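Local coordinates for protein D-hydantoinase (Ralstonia pickettii, PDB 1NFG) that probably catalyses the stereospecific hydrolysis of the cyclic amide bond of D-hydantoin derivatives, with two zinc ions bound in each subunit, at residues A[212-223]-A[237-247]; A[264-273]-A[285-295]. All blocks are in the same frame, centred on the assembly; numbering follows the deposited sequence.

Contact 1: A[212-223]-A[237-247]; sequences PRVEAEATARAL and HVTCEESLEEV
Glu215 swings CG to the far side from its backbone N (chi1 -172°) and stays extended to CD, so its carboxylate reaches Thr239 and Ser243 across the contact. Ser243 answers with OG tucked between its own N and carbonyl carbon (chi1 65°). Glu215 OE2 takes two bonds. Thr239 N lies 2.9 Å from Glu215 OE2, on the syn lone pair. Ser243 OG, also 2.9 Å from Glu215 OE2, comes from above the carboxylate plane. Thr239 OG1 donates to Glu215 OE1, but the modelled bond is very short and its length doubtful. OE1 also forms a salt bridge with Arg290. These partners hold the buried carboxylate in place and probably favour its charged form.

Further along, small residues let the helices close up. Ala216 CA is 3.9 Å from Ser243 CA. The bent chain of Glu246 lies over Ala220, with Glu246 CG 3.9 Å from Ala220 CB. Glu246 OE2 forms a salt bridge with Arg249 of the second subunit. Thr219 CG2 and Leu223 CD1 meet Val247 CG2 at 3.9 and 4.2 Å.

The axes of 212-223 and 241-247 run nearly parallel, 7.9 Å apart. Strand 233-235 lies between the two helices in sequence, and His237, a zinc ligand, follows it. Neighbouring parallel helices on the outside of the barrel, with metal ligands just after the strands, are typical of a TIM-barrel amidohydrolase.

Contact 2: A[264-273]-A[285-295]; sequences HYLYLTKEDL and FTPPARAKKDH
His295 lies against the turn formed by Tyr265 to Leu268. Its CG stands opposite its own carbonyl carbon, beside the backbone N (chi1 -66°), which carries the ring to that turn. His295 CB is 4.1 Å from Leu266 O. CG is beside the carbon of the same carbonyl, which sits over the centre of one ring face. ND1 stays near Leu266 O. His295 CD2 comes 3.2 Å from Tyr265 O, and CE1 packs on the carbonyl carbon of Tyr267. At the tip, His295 NE2 donates to Leu268 O at 2.8 Å (158° at the hydrogen). The acceptor is in the imidazole plane, but the donor stands above the carbonyl plane. Ala291 O and Lys292 CA lie over the opposite face, so the ring is sandwiched. Leu268 O also accepts from a water that in turn accepts from Arg290 N. Lys270 N donates a hydrogen bond to Arg290 O at 2.8 Å. Ala289 CB packs against the backbone where Thr269 joins Lys270.

At the other end, Tyr265 OH donates to Pro287 O at 2.8 Å. Pro287 follows a cis peptide bond. His264, Tyr265 and Phe285 form an aromatic cluster. His264 turns its CD2 edge onto the face of Phe285, a T-shaped pair with centroids 4.5 Å apart. Tyr265 CE1 touches Phe285 CE1. Leu268 CD1 meets the Phe285 edge.

Thr286 CB is directed away from 264-273, and Thr286 OG1 hydrogen-bonds Asn335 OD1; both probably bind substrate. Loops after barrel strands that carry the substrate pocket, here between strand 257-262 and helix 292-303, are typical of the amidohydrolase TIM barrel.

In the fold
Both contacts are buried, and they follow one another along the chain, with centres 15 Å apart. Contact 1 joins two outer helices of the barrel and borders the second subunit. Contact 2 joins the loop after strand 257-262 to the loop leading into helix 292-303 and to that helix's first turn; it touches no other chain. No helix is common to both, but helix 292-303 packs on contact 1: Leu244 on Val297 and Ala301, Cys240 on Asp294. Contact 1 buries a charge, whereas contact 2 relies on rings and carbonyls. Besides the Glu215 to Arg290 bridge, Glu241 OE1 pairs with Lys293 NZ at 2.9 Å. Contact 1 holds a zinc ligand, contact 2 a probable substrate residue.

Contact 1: A[212-223]-A[237-247]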
loop_
_atom_site.group_PDB
_atom_site.type_symbol
_atom_site.label_atom_id
_atom_site.label_comp_id
_atom_site.label_asym_id
_atom_site.label_seq_id
_atom_site.Cartn_x
_atom_site.Cartn_y
_atom_site.Cartn_z
ATOM N N PRO A 212 2.529 -18.237 2.966
ATOM C CA PRO A 212 1.610 -17.122 2.719
ATOM C C PRO A 212 1.513 -16.636 1.278
ATOM O O PRO A 212 0.423 -16.314 0.805
ATOM C CB PRO A 212 2.132 -16.046 3.657
ATOM C CG PRO A 212 2.566 -16.849 4.842
ATOM C CD PRO A 212 3.302 -18.011 4.203
ATOM N N ARG A 213 2.638 -16.578 0.573
ATOM C CA ARG A 213 2.615 -16.094 -0.802
ATOM C C ARG A 213 1.702 -16.941 -1.678
ATOM O O ARG A 213 1.006 -16.417 -2.549
ATOM C CB ARG A 213 4.015 -16.097 -1.397
ATOM C CG ARG A 213 4.150 -15.184 -2.597
ATOM C CD ARG A 213 4.326 -13.769 -2.109
ATOM N NE ARG A 213 3.144 -12.933 -2.273
ATOM C CZ ARG A 213 2.859 -11.910 -1.475
ATOM N NH1 ARG A 213 3.664 -11.618 -0.460
ATOM N NH2 ARG A 213 1.791 -11.161 -1.706
ATOM N N VAL A 214 1.723 -18.253 -1.449
ATOM C CA VAL A 214 0.893 -19.187 -2.202
ATOM C C VAL A 214 -0.577 -18.800 -2.051
ATOM O O VAL A 214 -1.338 -18.796 -3.026
ATOM C CB VAL A 214 1.093 -20.631 -1.699
ATOM C CG1 VAL A 214 0.122 -21.572 -2.396
ATOM C CG2 VAL A 214 2.522 -21.070 -1.950
ATOM N N GLU A 215 -0.969 -18.470 -0.823
ATOM C CA GLU A 215 -2.342 -18.065 -0.546
ATOM C C GLU A 215 -2.616 -16.673 -1.116
ATOM O O GLU A 215 -3.599 -16.462 -1.832
ATOM C CB GLU A 215 -2.598 -18.058 0.972
ATOM C CG GLU A 215 -4.060 -17.835 1.362
ATOM C CD GLU A 215 -4.291 -17.867 2.871
ATOM O OE1 GLU A 215 -3.526 -18.559 3.579
ATOM O OE2 GLU A 215 -5.251 -17.210 3.347
ATOM N N ALA A 216 -1.737 -15.727 -0.796
ATOM C CA ALA A 216 -1.889 -14.341 -1.239
ATOM C C ALA A 216 -2.121 -14.207 -2.739
ATOM O O ALA A 216 -3.094 -13.587 -3.170
ATOM C CB ALA A 216 -0.664 -13.531 -0.820
ATOM N N GLU A 217 -1.226 -14.791 -3.530
ATOM C CA GLU A 217 -1.326 -14.727 -4.985
ATOM C C GLU A 217 -2.702 -15.189 -5.466
ATOM O O GLU A 217 -3.416 -14.445 -6.143
ATOM C CB GLU A 217 -0.219 -15.585 -5.619
ATOM C CG GLU A 217 -0.082 -15.466 -7.141
ATOM C CD GLU A 217 -1.258 -16.065 -7.886
ATOM O OE1 GLU A 217 -1.506 -17.282 -7.721
ATOM O OE2 GLU A 217 -1.936 -15.318 -8.632
ATOM N N ALA A 218 -3.075 -16.414 -5.103
ATOM C CA ALA A 218 -4.362 -16.977 -5.509
ATOM C C ALA A 218 -5.503 -16.057 -5.100
ATOM O O ALA A 218 -6.421 -15.786 -5.887
ATOM C CB ALA A 218 -4.543 -18.347 -4.889
ATOM N N THR A 219 -5.443 -15.570 -3.867
ATOM C CA THR A 219 -6.472 -14.666 -3.383
ATOM C C THR A 219 -6.589 -13.472 -4.333
ATOM O O THR A 219 -7.674 -13.155 -4.838
ATOM C CB THR A 219 -6.132 -14.176 -1.972
ATOM O OG1 THR A 219 -6.093 -15.300 -1.077
ATOM C CG2 THR A 219 -7.169 -13.173 -1.491
ATOM N N ALA A 220 -5.461 -12.829 -4.607
ATOM C CA ALA A 220 -5.467 -11.673 -5.486
ATOM C C ALA A 220 -6.039 -11.998 -6.860
ATOM O O ALA A 220 -6.856 -11.240 -7.396
ATOM C CB ALA A 220 -4.065 -11.116 -5.615
ATOM N N ARG A 221 -5.616 -13.126 -7.426
ATOM C CA ARG A 221 -6.085 -13.549 -8.747
ATOM C C ARG A 221 -7.607 -13.729 -8.764
ATOM O O ARG A 221 -8.304 -13.203 -9.645
ATOM C CB ARG A 221 -5.381 -14.855 -9.138
ATOM C CG ARG A 221 -5.751 -15.430 -10.503
ATOM C CD ARG A 221 -4.530 -16.098 -11.130
ATOM N NE ARG A 221 -3.829 -16.983 -10.200
ATOM C CZ ARG A 221 -4.140 -18.262 -10.007
ATOM N NH1 ARG A 221 -5.144 -18.818 -10.688
ATOM N NH2 ARG A 221 -3.456 -18.986 -9.123
ATOM N N ALA A 222 -8.122 -14.467 -7.785
ATOM C CA ALA A 222 -9.555 -14.690 -7.708
ATOM C C ALA A 222 -10.274 -13.339 -7.667
ATOM O O ALA A 222 -11.198 -13.085 -8.445
ATOM C CB ALA A 222 -9.887 -15.516 -6.470
ATOM N N LEU A 223 -9.833 -12.459 -6.774
ATOM C CA LEU A 223 -10.457 -11.146 -6.649
ATOM C C LEU A 223 -10.364 -10.351 -7.950
ATOM O O LEU A 223 -11.298 -9.628 -8.312
ATOM C CB LEU A 223 -9.817 -10.377 -5.487
ATOM C CG LEU A 223 -10.050 -11.037 -4.121
ATOM C CD1 LEU A 223 -9.135 -10.444 -3.067
ATOM C CD2 LEU A 223 -11.497 -10.870 -3.734
ATOM N N HIS A 237 -11.663 -19.093 4.356
ATOM C CA HIS A 237 -10.480 -19.149 5.200
ATOM C C HIS A 237 -9.285 -18.248 4.860
ATOM O O HIS A 237 -8.256 -18.724 4.384
ATOM C CB HIS A 237 -9.996 -20.601 5.354
ATOM C CG HIS A 237 -9.811 -21.333 4.057
ATOM N ND1 HIS A 237 -9.199 -20.768 2.958
ATOM C CD2 HIS A 237 -10.126 -22.602 3.700
ATOM C CE1 HIS A 237 -9.147 -21.656 1.981
ATOM N NE2 HIS A 237 -9.702 -22.775 2.406
ATOM N N VAL A 238 -9.433 -16.943 5.091
ATOM C CA VAL A 238 -8.328 -16.006 4.897
ATOM C C VAL A 238 -7.535 -16.278 6.166
ATOM O O VAL A 238 -8.067 -16.147 7.267
ATOM C CB VAL A 238 -8.793 -14.549 4.906
ATOM C CG1 VAL A 238 -7.584 -13.631 4.967
ATOM C CG2 VAL A 238 -9.617 -14.260 3.654
ATOM N N THR A 239 -6.268 -16.638 6.021
ATOM C CA THR A 239 -5.473 -17.022 7.178
ATOM C C THR A 239 -4.263 -16.188 7.599
ATOM O O THR A 239 -3.698 -16.426 8.666
ATOM C CB THR A 239 -4.968 -18.445 6.968
ATOM O OG1 THR A 239 -3.881 -18.424 6.029
ATOM C CG2 THR A 239 -6.082 -19.312 6.389
ATOM N N CYS A 240 -3.847 -15.226 6.787
ATOM C CA CYS A 240 -2.662 -14.463 7.147
ATOM C C CYS A 240 -2.699 -13.024 6.680
ATOM O O CYS A 240 -3.558 -12.631 5.886
ATOM C CB CYS A 240 -1.426 -15.146 6.566
ATOM S SG CYS A 240 -1.486 -15.281 4.755
ATOM N N GLU A 241 -1.737 -12.251 7.163
ATOM C CA GLU A 241 -1.633 -10.839 6.829
ATOM C C GLU A 241 -1.538 -10.553 5.329
ATOM O O GLU A 241 -2.221 -9.657 4.819
ATOM C CB GLU A 241 -0.433 -10.235 7.566
ATOM C CG GLU A 241 -0.069 -8.827 7.150
ATOM C CD GLU A 241 0.968 -8.206 8.071
ATOM O OE1 GLU A 241 1.821 -8.952 8.609
ATOM O OE2 GLU A 241 0.934 -6.968 8.247
ATOM N N GLU A 242 -0.713 -11.316 4.617
ATOM C CA GLU A 242 -0.555 -11.078 3.187
ATOM C C GLU A 242 -1.799 -11.335 2.347
ATOM O O GLU A 242 -2.112 -10.543 1.461
ATOM C CB GLU A 242 0.643 -11.863 2.625
ATOM C CG GLU A 242 1.042 -13.070 3.430
ATOM C CD GLU A 242 1.934 -12.740 4.608
ATOM O OE1 GLU A 242 3.059 -12.252 4.376
ATOM O OE2 GLU A 242 1.515 -12.981 5.765
ATOM N N SER A 243 -2.523 -12.419 2.608
ATOM C CA SER A 243 -3.729 -12.671 1.819
ATOM C C SER A 243 -4.827 -11.687 2.217
ATOM O O SER A 243 -5.589 -11.223 1.367
ATOM C CB SER A 243 -4.225 -14.116 1.991
ATOM O OG SER A 243 -4.658 -14.376 3.314
ATOM N N LEU A 244 -4.907 -11.359 3.504
ATOM C CA LEU A 244 -5.922 -10.417 3.959
ATOM C C LEU A 244 -5.704 -9.091 3.244
ATOM O O LEU A 244 -6.660 -8.430 2.821
ATOM C CB LEU A 244 -5.837 -10.210 5.473
ATOM C CG LEU A 244 -6.735 -9.107 6.061
ATOM C CD1 LEU A 244 -8.178 -9.282 5.603
ATOM C CD2 LEU A 244 -6.649 -9.143 7.576
ATOM N N GLU A 245 -4.438 -8.718 3.093
ATOM C CA GLU A 245 -4.101 -7.473 2.429
ATOM C C GLU A 245 -4.683 -7.395 1.018
ATOM O O GLU A 245 -5.157 -6.334 0.590
ATOM C CB GLU A 245 -2.589 -7.299 2.371
ATOM C CG GLU A 245 -2.177 -5.908 1.948
ATOM C CD GLU A 245 -0.674 -5.724 1.941
ATOM O OE1 GLU A 245 0.003 -6.251 2.860
ATOM O OE2 GLU A 245 -0.174 -5.036 1.022
ATOM N N GLU A 246 -4.647 -8.510 0.293
ATOM C CA GLU A 246 -5.183 -8.531 -1.063
ATOM C C GLU A 246 -6.695 -8.324 -1.031
ATOM O O GLU A 246 -7.259 -7.637 -1.887
ATOM C CB GLU A 246 -4.852 -9.858 -1.746
ATOM C CG GLU A 246 -3.360 -10.120 -1.949
ATOM C CD GLU A 246 -2.693 -9.121 -2.883
ATOM O OE1 GLU A 246 -3.411 -8.381 -3.589
ATOM O OE2 GLU A 246 -1.446 -9.086 -2.915
ATOM N N VAL A 247 -7.354 -8.929 -0.044
ATOM C CA VAL A 247 -8.802 -8.784 0.092
ATOM C C VAL A 247 -9.083 -7.306 0.290
ATOM O O VAL A 247 -9.954 -6.711 -0.359
ATOM C CB VAL A 247 -9.328 -9.568 1.316
ATOM C CG1 VAL A 247 -10.775 -9.196 1.603
ATOM C CG2 VAL A 247 -9.199 -11.067 1.058
#

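Contact 2: A[264-273]-A[285-295]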
loop_
_atom_site.group_PDB
_atom_site.type_symbol
_atom_site.label_atom_id
_atom_site.label_comp_id
_atom_site.label_asym_id
_atom_site.label_seq_id
_atom_site.Cartn_x
_atom_site.Cartn_y
_atom_site.Cartn_z
ATOM N N HIS A 264 -9.432 -21.969 14.121
ATOM C CA HIS A 264 -8.029 -22.357 14.289
ATOM C C HIS A 264 -6.990 -21.356 13.783
ATOM O O HIS A 264 -5.837 -21.386 14.214
ATOM C CB HIS A 264 -7.773 -23.751 13.685
ATOM C CG HIS A 264 -8.310 -23.927 12.299
ATOM N ND1 HIS A 264 -9.655 -23.860 12.010
ATOM C CD2 HIS A 264 -7.681 -24.153 11.122
ATOM C CE1 HIS A 264 -9.832 -24.035 10.711
ATOM N NE2 HIS A 264 -8.650 -24.213 10.150
ATOM N N TYR A 265 -7.390 -20.466 12.884
ATOM C CA TYR A 265 -6.462 -19.469 12.374
ATOM C C TYR A 265 -6.299 -18.309 13.354
ATOM O O TYR A 265 -5.545 -17.370 13.099
ATOM C CB TYR A 265 -6.930 -18.968 11.011
ATOM C CG TYR A 265 -6.864 -20.052 9.965
ATOM C CD1 TYR A 265 -5.652 -20.672 9.653
ATOM C CD2 TYR A 265 -8.015 -20.488 9.307
ATOM C CE1 TYR A 265 -5.587 -21.696 8.718
ATOM C CE2 TYR A 265 -7.961 -21.513 8.366
ATOM C CZ TYR A 265 -6.744 -22.112 8.077
ATOM O OH TYR A 265 -6.687 -23.124 7.141
ATOM N N LEU A 266 -7.004 -18.387 14.480
ATOM C CA LEU A 266 -6.923 -17.364 15.517
ATOM C C LEU A 266 -6.220 -17.952 16.737
ATOM O O LEU A 266 -6.004 -17.259 17.731
ATOM C CB LEU A 266 -8.323 -16.915 15.944
ATOM C CG LEU A 266 -9.287 -16.332 14.914
ATOM C CD1 LEU A 266 -10.638 -16.135 15.569
ATOM C CD2 LEU A 266 -8.755 -15.012 14.376
ATOM N N TYR A 267 -5.848 -19.225 16.656
ATOM C CA TYR A 267 -5.236 -19.887 17.793
ATOM C C TYR A 267 -4.038 -20.774 17.521
ATOM O O TYR A 267 -3.174 -20.923 18.382
ATOM C CB TYR A 267 -6.301 -20.726 18.508
ATOM C CG TYR A 267 -7.350 -19.908 19.224
ATOM C CD1 TYR A 267 -7.094 -19.366 20.479
ATOM C CD2 TYR A 267 -8.593 -19.662 18.640
ATOM C CE1 TYR A 267 -8.039 -18.603 21.141
ATOM C CE2 TYR A 267 -9.551 -18.895 19.295
ATOM C CZ TYR A 267 -9.264 -18.369 20.549
ATOM O OH TYR A 267 -10.195 -17.602 21.218
ATOM N N LEU A 268 -3.980 -21.379 16.342
ATOM C CA LEU A 268 -2.879 -22.283 16.040
ATOM C C LEU A 268 -1.793 -21.663 15.177
ATOM O O LEU A 268 -2.033 -20.702 14.448
ATOM C CB LEU A 268 -3.435 -23.549 15.382
ATOM C CG LEU A 268 -4.619 -24.168 16.143
ATOM C CD1 LEU A 268 -5.045 -25.451 15.465
ATOM C CD2 LEU A 268 -4.234 -24.446 17.588
ATOM N N THR A 269 -0.590 -22.215 15.267
ATOM C CA THR A 269 0.540 -21.707 14.489
ATOM C C THR A 269 1.289 -22.866 13.858
ATOM O O THR A 269 1.191 -23.999 14.325
ATOM C CB THR A 269 1.531 -20.951 15.369
ATOM O OG1 THR A 269 2.155 -21.876 16.270
ATOM C CG2 THR A 269 0.816 -19.869 16.161
ATOM N N LYS A 270 2.059 -22.574 12.814
ATOM C CA LYS A 270 2.806 -23.614 12.129
ATOM C C LYS A 270 3.704 -24.384 13.085
ATOM O O LYS A 270 4.050 -25.528 12.819
ATOM C CB LYS A 270 3.628 -23.028 10.979
ATOM C CG LYS A 270 4.799 -22.189 11.402
ATOM C CD LYS A 270 5.640 -21.798 10.201
ATOM C CE LYS A 270 6.897 -21.064 10.632
ATOM N NZ LYS A 270 7.727 -20.694 9.453
ATOM N N GLU A 271 4.071 -23.772 14.205
ATOM C CA GLU A 271 4.918 -24.463 15.168
ATOM C C GLU A 271 4.185 -25.669 15.746
ATOM O O GLU A 271 4.810 -26.609 16.238
ATOM C CB GLU A 271 5.346 -23.525 16.297
ATOM C CG GLU A 271 6.469 -22.559 15.930
ATOM C CD GLU A 271 6.097 -21.615 14.797
ATOM O OE1 GLU A 271 5.027 -20.970 14.888
ATOM O OE2 GLU A 271 6.876 -21.513 13.821
ATOM N N ASP A 272 2.858 -25.645 15.682
ATOM C CA ASP A 272 2.060 -26.759 16.184
ATOM C C ASP A 272 2.319 -28.028 15.361
ATOM O O ASP A 272 2.160 -29.145 15.860
ATOM C CB ASP A 272 0.564 -26.417 16.146
ATOM C CG ASP A 272 0.151 -25.455 17.246
ATOM O OD1 ASP A 272 0.444 -25.748 18.426
ATOM O OD2 ASP A 272 -0.473 -24.413 16.934
ATOM N N LEU A 273 2.712 -27.855 14.101
ATOM C CA LEU A 273 2.999 -28.994 13.237
ATOM C C LEU A 273 4.332 -29.626 13.616
ATOM O O LEU A 273 4.743 -30.631 13.038
ATOM C CB LEU A 273 3.039 -28.569 11.767
ATOM C CG LEU A 273 1.695 -28.306 11.092
ATOM C CD1 LEU A 273 1.069 -27.062 11.674
ATOM C CD2 LEU A 273 1.899 -28.121 9.610
ATOM N N PHE A 285 -3.854 -28.877 8.254
ATOM C CA PHE A 285 -5.051 -28.396 7.579
ATOM C C PHE A 285 -4.594 -27.347 6.579
ATOM O O PHE A 285 -3.453 -26.884 6.640
ATOM C CB PHE A 285 -6.069 -27.825 8.571
ATOM C CG PHE A 285 -5.470 -26.958 9.632
ATOM C CD1 PHE A 285 -5.015 -25.681 9.334
ATOM C CD2 PHE A 285 -5.369 -27.421 10.939
ATOM C CE1 PHE A 285 -4.471 -24.881 10.324
ATOM C CE2 PHE A 285 -4.828 -26.629 11.935
ATOM C CZ PHE A 285 -4.376 -25.355 11.630
ATOM N N THR A 286 -5.479 -26.979 5.661
ATOM C CA THR A 286 -5.134 -26.030 4.620
ATOM C C THR A 286 -6.105 -24.860 4.486
ATOM O O THR A 286 -7.317 -25.048 4.551
ATOM C CB THR A 286 -5.050 -26.770 3.269
ATOM O OG1 THR A 286 -4.020 -27.764 3.342
ATOM C CG2 THR A 286 -4.759 -25.806 2.129
ATOM N N PRO A 287 -5.579 -23.634 4.297
ATOM C CA PRO A 287 -4.146 -23.333 4.218
ATOM C C PRO A 287 -3.451 -23.667 5.531
ATOM O O PRO A 287 -4.108 -23.905 6.546
ATOM C CB PRO A 287 -4.130 -21.848 3.891
ATOM C CG PRO A 287 -5.319 -21.709 3.001
ATOM C CD PRO A 287 -6.365 -22.506 3.760
ATOM N N PRO A 288 -2.111 -23.683 5.536
ATOM C CA PRO A 288 -1.345 -24.006 6.745
ATOM C C PRO A 288 -1.514 -23.018 7.890
ATOM O O PRO A 288 -1.820 -21.845 7.675
ATOM C CB PRO A 288 0.106 -24.022 6.250
ATOM C CG PRO A 288 -0.006 -24.194 4.778
ATOM C CD PRO A 288 -1.202 -23.366 4.423
ATOM N N ALA A 289 -1.297 -23.506 9.108
ATOM C CA ALA A 289 -1.365 -22.664 10.292
ATOM C C ALA A 289 -0.271 -21.615 10.106
ATOM O O ALA A 289 0.835 -21.936 9.664
ATOM C CB ALA A 289 -1.090 -23.487 11.530
ATOM N N ARG A 290 -0.572 -20.368 10.447
ATOM C CA ARG A 290 0.391 -19.290 10.288
ATOM C C ARG A 290 1.186 -18.952 11.550
ATOM O O ARG A 290 1.705 -19.843 12.220
ATOM C CB ARG A 290 -0.336 -18.055 9.769
ATOM C CG ARG A 290 -1.122 -18.315 8.491
ATOM C CD ARG A 290 -0.256 -18.998 7.445
ATOM N NE ARG A 290 -0.886 -18.996 6.129
ATOM C CZ ARG A 290 -0.390 -19.617 5.063
ATOM N NH1 ARG A 290 0.748 -20.297 5.153
ATOM N NH2 ARG A 290 -1.032 -19.555 3.904
ATOM N N ALA A 291 1.293 -17.664 11.869
ATOM C CA ALA A 291 2.033 -17.235 13.053
ATOM C C ALA A 291 1.166 -16.374 13.963
ATOM O O ALA A 291 0.092 -15.918 13.556
ATOM C CB ALA A 291 3.266 -16.464 12.637
ATOM N N LYS A 292 1.634 -16.143 15.189
ATOM C CA LYS A 292 0.890 -15.329 16.143
ATOM C C LYS A 292 0.592 -13.925 15.633
ATOM O O LYS A 292 -0.467 -13.368 15.929
ATOM C CB LYS A 292 1.644 -15.231 17.468
ATOM C CG LYS A 292 1.732 -16.553 18.214
ATOM C CD LYS A 292 2.354 -16.389 19.592
ATOM C CE LYS A 292 2.371 -17.713 20.355
ATOM N NZ LYS A 292 2.963 -17.570 21.722
ATOM N N LYS A 293 1.513 -13.345 14.871
ATOM C CA LYS A 293 1.280 -12.002 14.365
ATOM C C LYS A 293 0.069 -12.021 13.444
ATOM O O LYS A 293 -0.632 -11.016 13.292
ATOM C CB LYS A 293 2.524 -11.465 13.640
ATOM C CG LYS A 293 2.967 -12.246 12.411
ATOM C CD LYS A 293 2.454 -11.620 11.124
ATOM C CE LYS A 293 3.040 -12.330 9.907
ATOM N NZ LYS A 293 2.522 -11.788 8.614
ATOM N N ASP A 294 -0.194 -13.170 12.838
ATOM C CA ASP A 294 -1.347 -13.277 11.959
ATOM C C ASP A 294 -2.611 -13.337 12.824
ATOM O O ASP A 294 -3.677 -12.876 12.413
ATOM C CB ASP A 294 -1.218 -14.511 11.063
ATOM C CG ASP A 294 -0.020 -14.422 10.115
ATOM O OD1 ASP A 294 -0.086 -13.651 9.131
ATOM O OD2 ASP A 294 0.992 -15.119 10.364
ATOM N N HIS A 295 -2.484 -13.888 14.031
ATOM C CA HIS A 295 -3.622 -13.953 14.945
ATOM C C HIS A 295 -4.064 -12.525 15.273
ATOM O O HIS A 295 -5.258 -12.213 15.264
ATOM C CB HIS A 295 -3.247 -14.643 16.258
ATOM C CG HIS A 295 -2.913 -16.093 16.120
ATOM N ND1 HIS A 295 -2.359 -16.824 17.149
ATOM C CD2 HIS A 295 -3.049 -16.951 15.081
ATOM C CE1 HIS A 295 -2.163 -18.067 16.749
ATOM N NE2 HIS A 295 -2.573 -18.171 15.498
HETATM O O HOH W 1 -2.802 -19.837 11.961
#